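Local coordinates for protein putative ribose 5-phosphate isomerase (Leishmania infantum, PDB 6FXW) that probably interconverts ribose 5-phosphate and ribulose 5-phosphate in the pentose phosphate pathway, as a type B isomerase of the LacAB/RpiB family, at residues C57-L61 against A82-I88; G87-C93 against N106-C112. All coordinates share one frame; numbering follows the deposited sequence. Where two conformers were deposited one is given.

Contact 1. Residues C57-L61 against A82-I88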
ATOM      1  N   CYS A  57      -7.109  22.137  12.543  1.00 12.15           N
ATOM      2  CA  CYS A  57      -6.281  23.214  11.966  1.00 10.97           C
ATOM      3  C   CYS A  57      -6.266  24.421  12.908  1.00 11.86           C
ATOM      4  O   CYS A  57      -5.249  25.006  13.196  1.00 12.77           O
ATOM      5  CB  CYS A  57      -6.762  23.644  10.572  1.00 11.17           C
ATOM      6  SG  CYS A  57      -6.383  22.355   9.356  1.00 13.76           S
ATOM      7  N   GLU A  58      -7.491  24.749  13.396  1.00 11.69           N
ATOM      8  CA  GLU A  58      -7.575  25.937  14.239  1.00 15.19           C
ATOM      9  C   GLU A  58      -6.889  25.658  15.555  1.00 12.35           C
ATOM     10  O   GLU A  58      -6.198  26.581  16.088  1.00 15.06           O
ATOM     11  CB  GLU A  58      -9.027  26.344  14.475  1.00 18.75           C
ATOM     12  CG  GLU A  58      -9.500  27.327  13.428  1.00 29.89           C
ATOM     13  CD  GLU A  58      -8.740  28.678  13.366  1.00 38.92           C
ATOM     14  OE1 GLU A  58      -8.745  29.285  12.256  1.00 51.62           O
ATOM     15  OE2 GLU A  58      -8.153  29.142  14.405  1.00 55.43           O
ATOM     16  N   ALA A  59      -6.963  24.462  16.134  1.00 12.34           N
ATOM     17  CA  ALA A  59      -6.189  24.128  17.357  1.00 13.13           C
ATOM     18  C   ALA A  59      -4.721  24.360  17.185  1.00 14.80           C
ATOM     19  O   ALA A  59      -4.047  24.863  18.086  1.00 16.34           O
ATOM     20  CB  ALA A  59      -6.465  22.712  17.817  1.00 14.58           C
ATOM     21  N   ILE A  60      -4.173  23.929  16.057  1.00 12.44           N
ATOM     22  CA  ILE A  60      -2.776  24.139  15.790  1.00 13.42           C
ATOM     23  C   ILE A  60      -2.447  25.630  15.624  1.00 14.33           C
ATOM     24  O   ILE A  60      -1.485  26.138  16.228  1.00 13.81           O
ATOM     25  CB  ILE A  60      -2.336  23.345  14.563  1.00 12.27           C
ATOM     26  CG1 ILE A  60      -2.437  21.845  14.871  1.00 14.49           C
ATOM     27  CG2 ILE A  60      -0.959  23.695  14.118  1.00 13.95           C
ATOM     28  CD1 ILE A  60      -2.394  20.938  13.661  1.00 14.23           C
ATOM     29  N   LEU A  61      -3.245  26.333  14.831  1.00 13.40           N
ATOM     30  CA  LEU A  61      -2.965  27.717  14.577  1.00 13.88           C
ATOM     31  C   LEU A  61      -3.038  28.629  15.847  1.00 13.41           C
ATOM     32  O   LEU A  61      -2.322  29.632  15.902  1.00 14.90           O
ATOM     33  CB  LEU A  61      -3.886  28.236  13.475  1.00 14.51           C
ATOM     34  CG  LEU A  61      -3.550  27.576  12.129  1.00 15.94           C
ATOM     35  CD1 LEU A  61      -4.657  27.929  11.149  1.00 19.13           C
ATOM     36  CD2 LEU A  61      -2.203  27.905  11.565  1.00 18.05           C
ATOM     37  N   ALA A  82      -7.677  20.330   5.049  1.00  9.68           N
ATOM     38  CA  ALA A  82      -6.678  20.901   5.973  1.00 10.42           C
ATOM     39  C   ALA A  82      -5.718  21.817   5.279  1.00  9.55           C
ATOM     40  O   ALA A  82      -5.258  22.817   5.779  1.00 10.80           O
ATOM     41  CB  ALA A  82      -5.934  19.793   6.739  1.00 10.63           C
ATOM     42  N   ASN A  83      -5.313  21.387   4.066  1.00  9.38           N
ATOM     43  CA  ASN A  83      -4.382  22.202   3.279  1.00  9.72           C
ATOM     44  C   ASN A  83      -4.968  23.538   2.839  1.00 11.07           C
ATOM     45  O   ASN A  83      -4.222  24.421   2.420  1.00 12.01           O
ATOM     46  CB  ASN A  83      -3.764  21.431   2.119  1.00  9.69           C
ATOM     47  CG  ASN A  83      -2.649  20.518   2.555  1.00 10.03           C
ATOM     48  OD1 ASN A  83      -1.700  20.950   3.205  1.00 11.51           O
ATOM     49  ND2 ASN A  83      -2.735  19.218   2.181  1.00 10.34           N
ATOM     50  N   LYS A  84      -6.262  23.704   2.935  1.00 10.92           N
ATOM     51  CA  LYS A  84      -6.879  25.007   2.642  1.00 12.86           C
ATOM     52  C   LYS A  84      -6.640  26.039   3.709  1.00 14.91           C
ATOM     53  O   LYS A  84      -6.818  27.234   3.476  1.00 14.92           O
ATOM     54  CB  LYS A  84      -8.362  24.901   2.373  1.00 13.10           C
ATOM     55  CG  LYS A  84      -8.697  24.103   1.106  1.00 13.45           C
ATOM     56  CD  LYS A  84      -8.016  24.519  -0.174  1.00 13.59           C
ATOM     57  CE  LYS A  84      -8.376  23.664  -1.342  1.00 13.99           C
ATOM     58  NZ  LYS A  84      -7.768  24.326  -2.559  1.00 13.79           N
ATOM     59  N   PHE A  85      -6.188  25.629   4.861  1.00 13.18           N
ATOM     60  CA  PHE A  85      -5.793  26.568   5.930  1.00 12.84           C
ATOM     61  C   PHE A  85      -4.476  27.125   5.727  1.00 13.82           C
ATOM     62  O   PHE A  85      -3.502  26.447   5.596  1.00 15.03           O
ATOM     63  CB  PHE A  85      -5.882  25.915   7.331  1.00 13.26           C
ATOM     64  CG  PHE A  85      -7.248  25.862   7.840  1.00 14.94           C
ATOM     65  CD1 PHE A  85      -8.174  24.882   7.500  1.00 15.84           C
ATOM     66  CD2 PHE A  85      -7.641  26.796   8.797  1.00 19.65           C
ATOM     67  CE1 PHE A  85      -9.468  24.924   7.989  1.00 20.00           C
ATOM     68  CE2 PHE A  85      -8.938  26.780   9.314  1.00 18.62           C
ATOM     69  CZ  PHE A  85      -9.835  25.871   8.910  1.00 17.72           C
ATOM     70  N   ARG A  86      -4.412  28.470   5.769  1.00 15.65           N
ATOM     71  CA  ARG A  86      -3.131  29.119   5.731  1.00 17.58           C
ATOM     72  C   ARG A  86      -2.242  28.710   6.888  1.00 16.21           C
ATOM     73  O   ARG A  86      -2.695  28.704   8.026  1.00 18.57           O
ATOM     74  CB  ARG A  86      -3.390  30.657   5.790  1.00 25.21           C
ATOM     75  CG  ARG A  86      -2.139  31.507   5.786  1.00 34.61           C
ATOM     76  CD  ARG A  86      -2.505  33.011   5.737  1.00 43.00           C
ATOM     77  NE  ARG A  86      -1.303  33.843   5.627  1.00 53.68           N
ATOM     78  CZ  ARG A  86      -0.696  34.478   6.640  1.00 65.45           C
ATOM     79  NH1 ARG A  86       0.384  35.222   6.399  1.00 63.17           N
ATOM     80  NH2 ARG A  86      -1.153  34.395   7.900  1.00 68.66           N
ATOM     81  N   GLY A  87      -1.017  28.363   6.636  1.00 15.16           N
ATOM     82  CA  GLY A  87      -0.055  28.032   7.642  1.00 14.67           C
ATOM     83  C   GLY A  87       0.021  26.521   7.951  1.00 15.22           C
ATOM     84  O   GLY A  87       0.773  26.152   8.824  1.00 18.27           O
ATOM     85  N   ILE A  88      -0.872  25.731   7.340  1.00 13.19           N
ATOM     86  CA  ILE A  88      -0.910  24.289   7.593  1.00 12.86           C
ATOM     87  C   ILE A  88      -0.439  23.516   6.410  1.00 12.05           C
ATOM     88  O   ILE A  88      -0.816  23.802   5.262  1.00 14.68           O
ATOM     89  CB  ILE A  88      -2.348  23.856   7.875  1.00 13.42           C
ATOM     90  CG1 ILE A  88      -2.908  24.465   9.164  1.00 13.90           C
ATOM     91  CG2 ILE A  88      -2.597  22.306   7.900  1.00 13.40           C
ATOM     92  CD1 ILE A  88      -2.236  23.989  10.409  1.00 13.51           C
TER
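Cys-57 sets its CB on the face of the Phe-85 ring. The carbon stands 3.6 Å from the ring centroid, close to the normal, a CH-pi contact over the middle of the ring. The same residue adds a sulfur-aromatic contact, with SG reaching the ring obliquely, 4.2 Å from its centroid. Cys-57 holds SG beside its own backbone N (chi1 -72°), and this lets the sulfur continue past the ring to Ala-82 CB at 3.7 Å. Ile-88 CG2 borders the sulfur too, more loosely. Glu-58 meets the ring at its edge. Its chain bends at chi2 (-61°), and OE1 comes to 3.9 Å from Phe-85 CE2, near the ring plane, with the carboxylate turned steeply to the ring. The packing joins the C-terminal end of helix 49-61 to the end of helix 76-83 and the loop after it, which leads to strand 90-92 of the parallel beta sheet of this alpha/beta fold. A type II beta turn from Phe-85 to Ile-88 reverses this loop. Gly-87, third in the turn, takes the positive phi (93°) of that position. Leu-61 lies across the turn with both methyls bordering Arg-86 O, CD2 at 3.7 Å. CD1 also meets Phe-85 CD2 at 4.0 Å, and CD2 also meets Ile-88 CD1. Ile-60 sends its CG2 branch to Ile-88 CD1 at 3.9 Å. Ile-60, Cys-57 and Ile-88 all also touch Ile-110 of strand 110-114. On the subunit interface, Phe-85 packs on Gln-155 of the second subunit.

Contact 2. Residues G87-C93 against N106-C112. With SO4 (sulfate ion), chain C.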
ATOM      1  N   GLY A  87      -1.017  28.363   6.636  1.00 15.16           N
ATOM      2  CA  GLY A  87      -0.055  28.032   7.642  1.00 14.67           C
ATOM      3  C   GLY A  87       0.021  26.521   7.951  1.00 15.22           C
ATOM      4  O   GLY A  87       0.773  26.152   8.824  1.00 18.27           O
ATOM      5  N   ILE A  88      -0.872  25.731   7.340  1.00 13.19           N
ATOM      6  CA  ILE A  88      -0.910  24.289   7.593  1.00 12.86           C
ATOM      7  C   ILE A  88      -0.439  23.516   6.410  1.00 12.05           C
ATOM      8  O   ILE A  88      -0.816  23.802   5.262  1.00 14.68           O
ATOM      9  CB  ILE A  88      -2.348  23.856   7.875  1.00 13.42           C
ATOM     10  CG1 ILE A  88      -2.908  24.465   9.164  1.00 13.90           C
ATOM     11  CG2 ILE A  88      -2.597  22.306   7.900  1.00 13.40           C
ATOM     12  CD1 ILE A  88      -2.236  23.989  10.409  1.00 13.51           C
ATOM     13  N   ARG A  89       0.388  22.520   6.665  1.00 10.19           N
ATOM     14  CA  ARG A  89       0.765  21.510   5.663  1.00 10.99           C
ATOM     15  C   ARG A  89       0.247  20.182   6.216  1.00 10.10           C
ATOM     16  O   ARG A  89       0.651  19.707   7.303  1.00 10.87           O
ATOM     17  CB  ARG A  89       2.257  21.445   5.506  1.00 10.86           C
ATOM     18  CG  ARG A  89       2.868  22.726   4.860  1.00 12.33           C
ATOM     19  CD  ARG A  89       4.395  22.662   4.643  1.00 12.56           C
ATOM     20  NE  ARG A  89       5.134  22.478   5.857  1.00 12.61           N
ATOM     21  CZ  ARG A  89       5.421  23.490   6.711  1.00 12.85           C
ATOM     22  NH1 ARG A  89       5.025  24.758   6.414  1.00 13.58           N
ATOM     23  NH2 ARG A  89       6.050  23.237   7.838  1.00 13.76           N
ATOM     24  N   ALA A  90      -0.567  19.524   5.419  1.00  9.82           N
ATOM     25  CA  ALA A  90      -1.298  18.272   5.781  1.00  9.06           C
ATOM     26  C   ALA A  90      -0.881  17.193   4.818  1.00  9.56           C
ATOM     27  O   ALA A  90      -0.977  17.340   3.593  1.00 10.37           O
ATOM     28  CB  ALA A  90      -2.757  18.471   5.814  1.00  8.73           C
ATOM     29  N   ALA A  91      -0.421  16.065   5.358  1.00  9.48           N
ATOM     30  CA  ALA A  91       0.121  14.969   4.548  1.00 10.07           C
ATOM     31  C   ALA A  91      -0.685  13.711   4.635  1.00 10.23           C
ATOM     32  O   ALA A  91      -0.815  13.103   5.743  1.00  9.93           O
ATOM     33  CB  ALA A  91       1.526  14.633   5.000  1.00 10.29           C
ATOM     34  N   LEU A  92      -1.188  13.238   3.529  1.00 10.85           N
ATOM     35  CA  LEU A  92      -1.805  11.915   3.490  0.50 11.26           C
ATOM     36  C   LEU A  92      -0.713  10.833   3.503  1.00 11.77           C
ATOM     37  O   LEU A  92       0.139  10.812   2.615  1.00 11.98           O
ATOM     38  CB  LEU A  92      -2.725  11.799   2.279  0.50 11.09           C
ATOM     39  CG  LEU A  92      -3.611  10.554   2.230  0.50 11.70           C
ATOM     40  CD1 LEU A  92      -4.696  10.648   1.191  0.50 11.42           C
ATOM     41  CD2 LEU A  92      -2.673   9.382   1.734  0.50 10.96           C
ATOM     42  N   CYS A  93      -0.732   9.985   4.498  1.00 10.52           N
ATOM     43  CA  CYS A  93       0.233   8.911   4.645  1.00 10.25           C
ATOM     44  C   CYS A  93      -0.466   7.587   4.803  1.00 10.61           C
ATOM     45  O   CYS A  93      -1.582   7.485   5.357  1.00 10.76           O
ATOM     46  CB  CYS A  93       1.149   9.102   5.835  1.00 10.63           C
ATOM     47  SG  CYS A  93       2.024  10.685   5.839  1.00 11.44           S
ATOM     48  N   ASN A 106       8.631  17.305   4.021  1.00 10.86           N
ATOM     49  CA  ASN A 106       7.554  18.275   3.917  1.00 11.73           C
ATOM     50  C   ASN A 106       7.202  18.993   5.244  1.00 11.54           C
ATOM     51  O   ASN A 106       6.421  19.932   5.213  1.00 11.96           O
ATOM     52  CB  ASN A 106       6.293  17.641   3.368  1.00 11.13           C
ATOM     53  CG  ASN A 106       6.540  16.788   2.139  1.00 12.69           C
ATOM     54  OD1 ASN A 106       6.552  15.561   2.276  1.00 13.34           O
ATOM     55  ND2 ASN A 106       6.845  17.395   0.983  1.00 12.80           N
ATOM     56  N   ASN A 107       7.871  18.608   6.327  1.00 11.26           N
ATOM     57  CA  ASN A 107       7.696  19.172   7.638  1.00 11.72           C
ATOM     58  C   ASN A 107       6.213  19.383   7.910  1.00 12.13           C
ATOM     59  O   ASN A 107       5.739  20.454   8.344  1.00 12.08           O
ATOM     60  CB  ASN A 107       8.466  20.494   7.744  1.00 12.69           C
ATOM     61  CG  ASN A 107       8.596  20.974   9.180  1.00 14.11           C
ATOM     62  OD1 ASN A 107       8.219  20.290  10.115  1.00 14.39           O
ATOM     63  ND2 ASN A 107       9.091  22.215   9.326  1.00 16.46           N
ATOM     64  N   ALA A 108       5.373  18.355   7.724  1.00 11.11           N
ATOM     65  CA  ALA A 108       3.926  18.494   7.807  1.00 10.04           C
ATOM     66  C   ALA A 108       3.443  18.668   9.243  1.00 10.45           C
ATOM     67  O   ALA A 108       3.997  18.047  10.187  1.00 10.64           O
ATOM     68  CB  ALA A 108       3.204  17.257   7.262  1.00 10.45           C
ATOM     69  N   HIS A 109       2.490  19.532   9.421  1.00  9.96           N
ATOM     70  CA  HIS A 109       1.803  19.694  10.708  1.00 11.05           C
ATOM     71  C   HIS A 109       0.805  18.660  11.023  1.00 10.36           C
ATOM     72  O   HIS A 109       0.556  18.372  12.206  1.00 11.13           O
ATOM     73  CB  HIS A 109       1.039  21.037  10.770  1.00 11.26           C
ATOM     74  CG  HIS A 109       1.856  22.235  10.443  1.00 11.64           C
ATOM     75  ND1 HIS A 109       1.986  22.681   9.127  1.00 11.95           N
ATOM     76  CD2 HIS A 109       2.612  23.087  11.218  1.00 12.82           C
ATOM     77  CE1 HIS A 109       2.782  23.759   9.120  1.00 12.37           C
ATOM     78  NE2 HIS A 109       3.188  24.031  10.369  1.00 14.82           N
ATOM     79  N   ILE A 110       0.173  18.104   9.981  1.00  9.70           N
ATOM     80  CA  ILE A 110      -1.010  17.205  10.136  1.00  9.96           C
ATOM     81  C   ILE A 110      -0.782  15.951   9.334  1.00  9.91           C
ATOM     82  O   ILE A 110      -0.350  16.027   8.169  1.00 11.39           O
ATOM     83  CB  ILE A 110      -2.324  17.900   9.736  1.00 10.59           C
ATOM     84  CG1 ILE A 110      -2.606  19.141  10.662  1.00 10.43           C
ATOM     85  CG2 ILE A 110      -3.495  16.898   9.799  1.00 11.57           C
ATOM     86  CD1 ILE A 110      -3.862  19.851  10.361  1.00 10.36           C
ATOM     87  N   LEU A 111      -1.032  14.841   9.975  1.00 10.13           N
ATOM     88  CA  LEU A 111      -1.036  13.519   9.383  1.00  8.50           C
ATOM     89  C   LEU A 111      -2.487  13.247   8.987  1.00 10.31           C
ATOM     90  O   LEU A 111      -3.383  13.270   9.863  1.00 11.14           O
ATOM     91  CB  LEU A 111      -0.580  12.534  10.387  1.00  9.13           C
ATOM     92  CG  LEU A 111      -0.850  11.046  10.132  1.00  8.71           C
ATOM     93  CD1 LEU A 111      -0.107  10.577   8.842  1.00 10.13           C
ATOM     94  CD2 LEU A 111      -0.480  10.254  11.369  1.00 10.64           C
ATOM     95  N   CYS A 112      -2.744  12.835   7.730  1.00  9.30           N
ATOM     96  CA  CYS A 112      -4.064  12.439   7.268  1.00  9.67           C
ATOM     97  C   CYS A 112      -4.037  10.952   6.907  1.00 10.06           C
ATOM     98  O   CYS A 112      -3.149  10.523   6.210  1.00 11.58           O
ATOM     99  CB  CYS A 112      -4.458  13.249   6.077  1.00 10.73           C
ATOM    100  SG  CYS A 112      -4.601  15.016   6.424  1.00 12.60           S
TER
HETATM  101  S   SO4 C 202       5.895  26.353   9.891  1.00 30.84           S
HETATM  102  O1  SO4 C 202       6.677  25.076  10.004  1.00 30.22           O
HETATM  103  O2  SO4 C 202       4.739  26.289  10.889  1.00 28.29           O
HETATM  104  O3  SO4 C 202       6.838  27.472  10.258  1.00 34.35           O
HETATM  105  O4  SO4 C 202       5.421  26.699   8.520  1.00 30.27           O
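Arg-89 and His-109 lie against each other and together bind a sulfate ion. Arg-89 gives two nearly straight bonds, NH1 to sulfate O4 and NH2 to sulfate O1, both 2.9 Å. His-109 NE2 gives a third, 2.8 Å to sulfate O2, which lies in the plane of the imidazole at its edge. The ion probably comes from the crystallisation liquor, and it sits at the N-terminal ends of two strands. His-109 CE1 lies over one face of the guanidinium, toward its rim, with the two planes 49° apart. The other ring nitrogen, ND1, accepts Arg-89 N at 2.9 Å, so backbone and anion fix the turn of the ring. The guanidinium is also held along its NE-NH2 edge: a bend at chi3 (-60°) brings NE to Asn-106 O at 2.9 Å and NH2, shared with the sulfate, to Asn-107 O at 2.8 Å. Asn-107 has positive phi just after helix 96-104, and its OD1 is bonded to Arg-103. These loops precede the two neighbouring strands of a beta-alpha-beta unit, 90-92 and 110-114, joined through helix 96-104. The strands run parallel. Ala-91 N bonds to Ile-110 O, Ala-91 O takes Cys-112 N at 2.8 Å, and Cys-93 N bonds to Cys-112 O. Ala-90, Ile-110, Leu-92 and Cys-112 turn to one face of the sheet. On the other, Ala-91 CB meets Ala-108 CB, and Leu-111 CD1 lies 3.6 Å from Cys-93 CB. Helix 120-131 packs on Leu-111 and Cys-93, while Leu-92 meets Leu-92 of the second subunit.

The two contacts follow one another along the chain and share Gly-87 and Ile-88. Their centres are about 10 Å apart. Contact 1 joins the end of helix 49-61 to the end of helix 76-83 and the loop that follows it. That loop then leads into strand 90-92, an outermost strand of the sheet within this chain, which contact 2 pairs with strand 110-114. Asn-83 OD1, at the end of helix 76-83, probably hydrogen-bonds Ala-90 N. Ala-82 CB packs on Ala-90 CB, and Ile-60 CD1 reaches Ile-110 CG1 at 3.5 Å. The helices of contact 1 thus lie against one face of the strands in contact 2. Both contacts also touch the second subunit, and Ile-88 O bonds there to Lys-84 NZ.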